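Local atomic coordinates of Swi5-dependent recombination DNA repair protein 1 (Schizosaccharomyces pombe, PDB entry 3VIQ), a protein that takes part in recombinational DNA repair and meiotic chromosome segregation, working with its partner Swi5 to activate Rad51-mediated strand exchange. Residues Thr74-Ile79 with Gly86-Val91; Glu94-Met99 with Phe113-Gly118. All blocks are in the same frame, centred on the assembly; numbering follows the deposited sequence.

Interaction 1: Thr74-Ile79 with Gly86-Val91; sequences TQSFRI and GQIQEV
Phe77 and Gln89 face each other across the two strands and exchange backbone bonds in both directions. Phe77 N donates to Gln89 O at 3.0 Å in a fairly straight bond, with the donor in the carbonyl plane. In return Gln89 N gives its hydrogen to Phe77 O. Just past the end of strand 73-78, Ile79 uses both of its backbone groups: its N reaches Gln87 O at 2.7 Å in an almost linear bond (177°), and its O accepts from Gly86 N at 2.9 Å. Toward Thr74 the grip slackens: the bond from Gln75 N to Val91 O is weak, stretched to 3.4 Å. These pairings define a two-stranded antiparallel beta hairpin, strands 73-78 and 88-93, whose short segment axes run at 163° to one another. Several carbonyls also take a CA-H...O contact; Gln89 O, for instance, is met by Ser76 CA besides Phe77 N. Gly86 has a positive phi at which a CB would run into the carbonyl oxygen of the residue before, so glycine fits here.

On the face carrying Phe77 and Gln89 the two side chains lie alongside and point the same way. Gln89 CB sits 3.8 Å from the Phe77 ring centroid and 22° off its normal, a CH-pi contact over one face. Beyond CG the glutamine chain bends, carrying OE1 to within 3.4 Å of Ile79 CD1. The opposite face carries Ser76, Arg78, Ile88 and Glu90; Ile88 CG2 lies against Phe77 O, 3.4 Å away, the methyl Thr74 CG2 meets Glu90 CG, and Arg78 extends its chain past Gly86, its NE near Gly86 CA. Thr74 OG1 is hydrogen-bonded outside the paired segments, to NE of Arg92, and Arg78 NH1 has a long, weak ion pair with Glu80 OE1.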
ATOM      1  N   THR A  74       7.105 -28.098 -11.466  1.00 72.00           N
ATOM      2  CA  THR A  74       7.301 -28.033 -12.921  1.00 73.41           C
ATOM      3  C   THR A  74       7.228 -26.605 -13.511  1.00 71.95           C
ATOM      4  O   THR A  74       6.205 -25.923 -13.386  1.00 73.69           O
ATOM      5  CB  THR A  74       6.254 -28.919 -13.655  1.00 77.49           C
ATOM      6  OG1 THR A  74       6.536 -30.310 -13.416  1.00 81.23           O
ATOM      7  CG2 THR A  74       6.279 -28.667 -15.164  1.00 76.20           C
ATOM      8  N   GLN A  75       8.300 -26.169 -14.172  1.00 69.48           N
ATOM      9  CA  GLN A  75       8.308 -24.915 -14.930  1.00 68.69           C
ATOM     10  C   GLN A  75       8.103 -25.240 -16.391  1.00 69.61           C
ATOM     11  O   GLN A  75       8.783 -26.123 -16.931  1.00 68.95           O
ATOM     12  CB  GLN A  75       9.639 -24.190 -14.762  1.00 70.76           C
ATOM     13  CG  GLN A  75       9.839 -23.604 -13.398  1.00 70.35           C
ATOM     14  CD  GLN A  75      11.254 -23.100 -13.136  1.00 74.14           C
ATOM     15  OE1 GLN A  75      12.217 -23.515 -13.783  1.00 72.25           O
ATOM     16  NE2 GLN A  75      11.385 -22.223 -12.141  1.00 74.39           N
ATOM     17  N   SER A  76       7.179 -24.536 -17.040  1.00 66.75           N
ATOM     18  CA  SER A  76       6.781 -24.859 -18.408  1.00 66.27           C
ATOM     19  C   SER A  76       6.760 -23.635 -19.343  1.00 65.23           C
ATOM     20  O   SER A  76       6.361 -22.552 -18.934  1.00 69.31           O
ATOM     21  CB  SER A  76       5.394 -25.507 -18.398  1.00 68.19           C
ATOM     22  OG  SER A  76       5.448 -26.875 -18.025  1.00 70.92           O
ATOM     23  N   PHE A  77       7.187 -23.816 -20.593  1.00 63.92           N
ATOM     24  CA  PHE A  77       6.970 -22.821 -21.650  1.00 61.88           C
ATOM     25  C   PHE A  77       6.942 -23.491 -22.995  1.00 62.06           C
ATOM     26  O   PHE A  77       7.426 -24.605 -23.154  1.00 64.58           O
ATOM     27  CB  PHE A  77       8.030 -21.712 -21.647  1.00 62.16           C
ATOM     28  CG  PHE A  77       9.452 -22.216 -21.700  1.00 61.52           C
ATOM     29  CD1 PHE A  77      10.107 -22.378 -22.908  1.00 61.79           C
ATOM     30  CD2 PHE A  77      10.126 -22.529 -20.545  1.00 61.01           C
ATOM     31  CE1 PHE A  77      11.403 -22.836 -22.947  1.00 61.28           C
ATOM     32  CE2 PHE A  77      11.423 -23.010 -20.593  1.00 61.56           C
ATOM     33  CZ  PHE A  77      12.056 -23.143 -21.791  1.00 61.32           C
ATOM     34  N   ARG A  78       6.392 -22.798 -23.976  1.00 61.27           N
ATOM     35  CA  ARG A  78       6.309 -23.323 -25.326  1.00 62.44           C
ATOM     36  C   ARG A  78       7.579 -23.021 -26.146  1.00 63.63           C
ATOM     37  O   ARG A  78       8.144 -21.949 -26.050  1.00 66.25           O
ATOM     38  CB  ARG A  78       5.107 -22.692 -25.986  1.00 62.54           C
ATOM     39  CG  ARG A  78       4.712 -23.260 -27.292  1.00 63.46           C
ATOM     40  CD  ARG A  78       3.623 -22.388 -27.907  1.00 65.40           C
ATOM     41  NE  ARG A  78       3.575 -22.616 -29.335  1.00 66.83           N
ATOM     42  CZ  ARG A  78       3.211 -21.719 -30.242  1.00 69.36           C
ATOM     43  NH1 ARG A  78       2.845 -20.504 -29.876  1.00 67.01           N
ATOM     44  NH2 ARG A  78       3.234 -22.052 -31.543  1.00 74.56           N
ATOM     45  N   ILE A  79       7.999 -23.967 -26.969  1.00 64.03           N
ATOM     46  CA  ILE A  79       9.157 -23.792 -27.824  1.00 67.09           C
ATOM     47  C   ILE A  79       8.756 -23.058 -29.127  1.00 70.57           C
ATOM     48  O   ILE A  79       7.893 -23.527 -29.882  1.00 70.05           O
ATOM     49  CB  ILE A  79       9.800 -25.152 -28.154  1.00 65.25           C
ATOM     50  CG1 ILE A  79      10.340 -25.822 -26.872  1.00 64.66           C
ATOM     51  CG2 ILE A  79      10.896 -24.985 -29.190  1.00 64.31           C
ATOM     52  CD1 ILE A  79      10.892 -27.233 -27.123  1.00 64.60           C
ATOM     53  N   GLY A  86       6.409 -25.623 -31.137  1.00 66.45           N
ATOM     54  CA  GLY A  86       5.062 -26.086 -30.724  1.00 69.79           C
ATOM     55  C   GLY A  86       5.025 -26.866 -29.406  1.00 70.36           C
ATOM     56  O   GLY A  86       4.139 -26.679 -28.564  1.00 69.82           O
ATOM     57  N   GLN A  87       6.004 -27.740 -29.229  1.00 69.90           N
ATOM     58  CA  GLN A  87       6.165 -28.476 -27.989  1.00 70.49           C
ATOM     59  C   GLN A  87       6.299 -27.523 -26.811  1.00 69.48           C
ATOM     60  O   GLN A  87       6.671 -26.358 -26.984  1.00 67.17           O
ATOM     61  CB  GLN A  87       7.387 -29.384 -28.102  1.00 74.23           C
ATOM     62  CG  GLN A  87       7.852 -29.995 -26.800  1.00 75.56           C
ATOM     63  CD  GLN A  87       8.855 -31.090 -27.013  1.00 75.40           C
ATOM     64  OE1 GLN A  87       9.040 -31.573 -28.130  1.00 83.17           O
ATOM     65  NE2 GLN A  87       9.498 -31.507 -25.943  1.00 75.55           N
ATOM     66  N   ILE A  88       5.935 -28.009 -25.622  1.00 69.48           N
ATOM     67  CA  ILE A  88       6.093 -27.271 -24.368  1.00 66.76           C
ATOM     68  C   ILE A  88       7.357 -27.831 -23.709  1.00 67.41           C
ATOM     69  O   ILE A  88       7.577 -29.041 -23.718  1.00 68.52           O
ATOM     70  CB  ILE A  88       4.865 -27.474 -23.450  1.00 69.87           C
ATOM     71  CG1 ILE A  88       3.583 -27.003 -24.166  1.00 71.76           C
ATOM     72  CG2 ILE A  88       5.014 -26.730 -22.126  1.00 66.11           C
ATOM     73  CD1 ILE A  88       3.007 -28.022 -25.159  1.00 71.56           C
ATOM     74  N   GLN A  89       8.201 -26.951 -23.196  1.00 64.67           N
ATOM     75  CA  GLN A  89       9.480 -27.326 -22.627  1.00 66.23           C
ATOM     76  C   GLN A  89       9.265 -27.334 -21.141  1.00 67.22           C
ATOM     77  O   GLN A  89       8.767 -26.345 -20.589  1.00 66.77           O
ATOM     78  CB  GLN A  89      10.567 -26.303 -22.993  1.00 65.62           C
ATOM     79  CG  GLN A  89      11.968 -26.622 -22.481  1.00 67.53           C
ATOM     80  CD  GLN A  89      12.594 -27.795 -23.205  1.00 68.47           C
ATOM     81  OE1 GLN A  89      12.877 -27.731 -24.404  1.00 72.59           O
ATOM     82  NE2 GLN A  89      12.794 -28.877 -22.492  1.00 69.23           N
ATOM     83  N   GLU A  90       9.623 -28.439 -20.502  1.00 67.69           N
ATOM     84  CA  GLU A  90       9.394 -28.616 -19.070  1.00 70.86           C
ATOM     85  C   GLU A  90      10.724 -28.788 -18.323  1.00 74.07           C
ATOM     86  O   GLU A  90      11.796 -28.923 -18.920  1.00 77.57           O
ATOM     87  CB  GLU A  90       8.431 -29.791 -18.805  1.00 71.08           C
ATOM     88  CG  GLU A  90       6.956 -29.387 -18.796  1.00 72.05           C
ATOM     89  CD  GLU A  90       5.948 -30.541 -19.004  1.00 75.06           C
ATOM     90  OE1 GLU A  90       6.316 -31.709 -18.773  1.00 78.38           O
ATOM     91  OE2 GLU A  90       4.775 -30.268 -19.405  1.00 74.91           O
ATOM     92  N   VAL A  91      10.637 -28.765 -17.006  1.00 75.22           N
ATOM     93  CA  VAL A  91      11.804 -28.827 -16.142  1.00 75.55           C
ATOM     94  C   VAL A  91      11.250 -29.138 -14.768  1.00 75.54           C
ATOM     95  O   VAL A  91      10.043 -29.045 -14.557  1.00 76.70           O
ATOM     96  CB  VAL A  91      12.566 -27.465 -16.155  1.00 76.11           C
ATOM     97  CG1 VAL A  91      13.067 -27.067 -14.763  1.00 74.34           C
ATOM     98  CG2 VAL A  91      13.701 -27.503 -17.163  1.00 74.04           C
TER

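Interaction 2: Glu94-Met99 with Phe113-Gly118; sequences EFTMSM and FDEENG
Ser98, in the first turn of helix 97-103, points its hydroxyl at the carboxylate of Glu115, just past the short strand 113-114. This helix opens with a capping box, Thr96 at the N-cap and Met99 its partner, closed by weak bonds both ways: Met99 N to Thr96 OG1 and Thr96 N to Met99 SD. The Glu115 chain bends at chi2 (72°), which swings its carboxylate in toward the helix start. Ser98 OG donates to Glu115 OE1 at 2.6 Å, nearly along the oxygen's C-O axis, while Ser98 N adds a weak bond to that oxygen. Thr96 crosses the glutamate at about a right angle, with CB 3.7 Å from OE1. Without the Ser98 hydroxyl, as with an alanine here, Glu115 OE1 would probably keep just the weak amide bond and the bridging water would lose its acceptor.

Met97 and Phe113 also cross at about a right angle: with chi1 at 179°, Met97 turns CG away from its own amide and toward Phe113 CB (3.7 Å), meeting the ring obliquely. Trp120 touches both side chains, edge-to-face with the Phe113 ring. One water joins the segments, donating to Ser98 OG at 2.8 Å and accepting from Phe113 N at 3.1 Å.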
ATOM      1  N   GLU A  94      13.129 -27.245  -7.144  1.00 75.11           N
ATOM      2  CA  GLU A  94      12.607 -27.234  -5.782  1.00 76.02           C
ATOM      3  C   GLU A  94      11.660 -26.050  -5.513  1.00 71.31           C
ATOM      4  O   GLU A  94      11.786 -24.961  -6.097  1.00 67.89           O
ATOM      5  CB  GLU A  94      13.745 -27.251  -4.751  1.00 80.56           C
ATOM      6  CG  GLU A  94      14.739 -26.086  -4.875  1.00 83.61           C
ATOM      7  CD  GLU A  94      15.560 -25.853  -3.609  1.00 87.61           C
ATOM      8  OE1 GLU A  94      15.786 -26.815  -2.846  1.00 88.55           O
ATOM      9  OE2 GLU A  94      15.988 -24.697  -3.388  1.00 91.47           O
ATOM     10  N   PHE A  95      10.713 -26.308  -4.621  1.00 67.17           N
ATOM     11  CA  PHE A  95       9.808 -25.306  -4.111  1.00 66.31           C
ATOM     12  C   PHE A  95      10.554 -24.369  -3.154  1.00 65.64           C
ATOM     13  O   PHE A  95      11.104 -24.804  -2.145  1.00 66.00           O
ATOM     14  CB  PHE A  95       8.674 -26.004  -3.380  1.00 64.22           C
ATOM     15  CG  PHE A  95       7.543 -25.123  -3.038  1.00 61.75           C
ATOM     16  CD1 PHE A  95       6.755 -24.570  -4.041  1.00 61.06           C
ATOM     17  CD2 PHE A  95       7.209 -24.893  -1.711  1.00 60.91           C
ATOM     18  CE1 PHE A  95       5.669 -23.784  -3.727  1.00 59.89           C
ATOM     19  CE2 PHE A  95       6.135 -24.099  -1.384  1.00 59.87           C
ATOM     20  CZ  PHE A  95       5.355 -23.535  -2.397  1.00 59.39           C
ATOM     21  N   THR A  96      10.586 -23.085  -3.492  1.00 64.12           N
ATOM     22  CA  THR A  96      11.312 -22.098  -2.701  1.00 62.44           C
ATOM     23  C   THR A  96      10.332 -21.280  -1.824  1.00 59.81           C
ATOM     24  O   THR A  96       9.106 -21.319  -2.024  1.00 57.53           O
ATOM     25  CB  THR A  96      12.131 -21.171  -3.616  1.00 62.32           C
ATOM     26  OG1 THR A  96      11.241 -20.448  -4.474  1.00 60.82           O
ATOM     27  CG2 THR A  96      13.131 -21.977  -4.483  1.00 61.28           C
ATOM     28  N   MET A  97      10.880 -20.570  -0.844  1.00 58.92           N
ATOM     29  CA  MET A  97      10.070 -19.702   0.018  1.00 60.34           C
ATOM     30  C   MET A  97       9.367 -18.655  -0.835  1.00 59.53           C
ATOM     31  O   MET A  97       8.252 -18.264  -0.529  1.00 59.57           O
ATOM     32  CB  MET A  97      10.913 -19.025   1.118  1.00 59.82           C
ATOM     33  CG  MET A  97      10.120 -18.064   2.061  1.00 59.82           C
ATOM     34  SD  MET A  97       8.656 -18.773   2.883  1.00 59.62           S
ATOM     35  CE  MET A  97       9.416 -19.547   4.304  1.00 60.88           C
ATOM     36  N   SER A  98      10.012 -18.234  -1.918  1.00 60.00           N
ATOM     37  CA  SER A  98       9.504 -17.140  -2.731  1.00 61.06           C
ATOM     38  C   SER A  98       8.313 -17.581  -3.560  1.00 59.24           C
ATOM     39  O   SER A  98       7.406 -16.807  -3.795  1.00 57.12           O
ATOM     40  CB  SER A  98      10.630 -16.597  -3.615  1.00 63.39           C
ATOM     41  OG  SER A  98      11.736 -16.231  -2.794  1.00 64.96           O
ATOM     42  N   MET A  99       8.330 -18.830  -4.015  1.00 60.66           N
ATOM     43  CA  MET A  99       7.159 -19.415  -4.677  1.00 59.63           C
ATOM     44  C   MET A  99       6.027 -19.527  -3.661  1.00 57.46           C
ATOM     45  O   MET A  99       4.858 -19.261  -3.970  1.00 55.87           O
ATOM     46  CB  MET A  99       7.486 -20.794  -5.240  1.00 60.05           C
ATOM     47  CG  MET A  99       8.424 -20.776  -6.447  1.00 62.32           C
ATOM     48  SD  MET A  99       9.120 -22.422  -6.674  1.00 66.16           S
ATOM     49  CE  MET A  99      10.371 -22.149  -7.952  1.00 67.44           C
ATOM     50  N   PHE A 113      12.055 -13.048   1.325  1.00 70.50           N
ATOM     51  CA  PHE A 113      13.119 -13.917   1.791  1.00 73.56           C
ATOM     52  C   PHE A 113      14.346 -13.681   0.913  1.00 74.98           C
ATOM     53  O   PHE A 113      14.252 -13.593  -0.307  1.00 73.13           O
ATOM     54  CB  PHE A 113      12.692 -15.390   1.712  1.00 73.95           C
ATOM     55  CG  PHE A 113      13.541 -16.327   2.558  1.00 74.32           C
ATOM     56  CD1 PHE A 113      13.509 -16.259   3.946  1.00 72.98           C
ATOM     57  CD2 PHE A 113      14.361 -17.293   1.960  1.00 75.63           C
ATOM     58  CE1 PHE A 113      14.281 -17.132   4.721  1.00 75.08           C
ATOM     59  CE2 PHE A 113      15.140 -18.164   2.735  1.00 74.46           C
ATOM     60  CZ  PHE A 113      15.093 -18.085   4.114  1.00 74.04           C
ATOM     61  N   ASP A 114      15.494 -13.547   1.563  1.00 79.29           N
ATOM     62  CA  ASP A 114      16.773 -13.508   0.875  1.00 81.98           C
ATOM     63  C   ASP A 114      17.168 -14.955   0.568  1.00 81.92           C
ATOM     64  O   ASP A 114      17.776 -15.654   1.385  1.00 81.46           O
ATOM     65  CB  ASP A 114      17.814 -12.826   1.755  1.00 83.87           C
ATOM     66  CG  ASP A 114      19.156 -12.700   1.086  1.00 85.54           C
ATOM     67  OD1 ASP A 114      19.420 -13.401   0.079  1.00 85.53           O
ATOM     68  OD2 ASP A 114      19.957 -11.890   1.595  1.00 87.68           O
ATOM     69  N   GLU A 115      16.811 -15.391  -0.628  1.00 81.73           N
ATOM     70  CA  GLU A 115      16.962 -16.787  -1.009  1.00 83.46           C
ATOM     71  C   GLU A 115      18.425 -17.257  -0.953  1.00 85.37           C
ATOM     72  O   GLU A 115      18.676 -18.431  -0.710  1.00 85.91           O
ATOM     73  CB  GLU A 115      16.336 -17.016  -2.395  1.00 80.77           C
ATOM     74  CG  GLU A 115      15.766 -18.398  -2.586  1.00 81.05           C
ATOM     75  CD  GLU A 115      14.482 -18.644  -1.811  1.00 79.11           C
ATOM     76  OE1 GLU A 115      13.443 -18.048  -2.170  1.00 75.84           O
ATOM     77  OE2 GLU A 115      14.514 -19.465  -0.858  1.00 78.50           O
ATOM     78  N   GLU A 116      19.379 -16.342  -1.143  1.00 91.38           N
ATOM     79  CA  GLU A 116      20.816 -16.673  -1.032  1.00 97.22           C
ATOM     80  C   GLU A 116      21.264 -16.825   0.420  1.00 99.89           C
ATOM     81  O   GLU A 116      21.738 -17.889   0.822  1.00102.81           O
ATOM     82  CB  GLU A 116      21.697 -15.617  -1.717  1.00 98.69           C
ATOM     83  CG  GLU A 116      21.962 -15.871  -3.197  1.00101.35           C
ATOM     84  CD  GLU A 116      22.804 -17.114  -3.449  1.00106.53           C
ATOM     85  OE1 GLU A 116      23.855 -17.288  -2.788  1.00108.54           O
ATOM     86  OE2 GLU A 116      22.412 -17.920  -4.319  1.00109.07           O
ATOM     87  N   ASN A 117      21.110 -15.758   1.200  1.00 99.60           N
ATOM     88  CA  ASN A 117      21.560 -15.754   2.600  1.00 99.86           C
ATOM     89  C   ASN A 117      20.664 -16.569   3.545  1.00 96.93           C
ATOM     90  O   ASN A 117      21.041 -16.815   4.691  1.00 96.60           O
ATOM     91  CB  ASN A 117      21.706 -14.322   3.122  1.00101.46           C
ATOM     92  CG  ASN A 117      22.748 -13.522   2.355  1.00104.75           C
ATOM     93  OD1 ASN A 117      23.811 -13.205   2.888  1.00108.86           O
ATOM     94  ND2 ASN A 117      22.453 -13.204   1.094  1.00102.76           N
ATOM     95  N   GLY A 118      19.483 -16.968   3.065  1.00 93.28           N
ATOM     96  CA  GLY A 118      18.623 -17.915   3.774  1.00 89.49           C
ATOM     97  C   GLY A 118      17.962 -17.352   5.014  1.00 86.54           C
ATOM     98  O   GLY A 118      17.844 -18.042   6.021  1.00 84.98           O
TER
HETATM   99  O   HOH W   1      10.794 -13.996  -1.344  1.00 61.49           O

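In the fold
Both contacts lie at the surface of this C-terminal domain, but interaction 1 stands farther out, its centre about 28 Å from the chain centre against about 17 Å for interaction 2. None of the twelve touching residues of interaction 1 is buried, whereas interaction 2 includes the buried Met97, which also packs on Phe60 of helix 38-68. They follow one another along the chain, strand 88-93 leading into helix 97-103, with centres about 23 Å apart. Main-chain bonds within one hairpin dominate the first, which buries 618 Å². The second buries 202 Å² and joins a helix start to the short strand 113-114 and the turn after it, chiefly through side chains and a water.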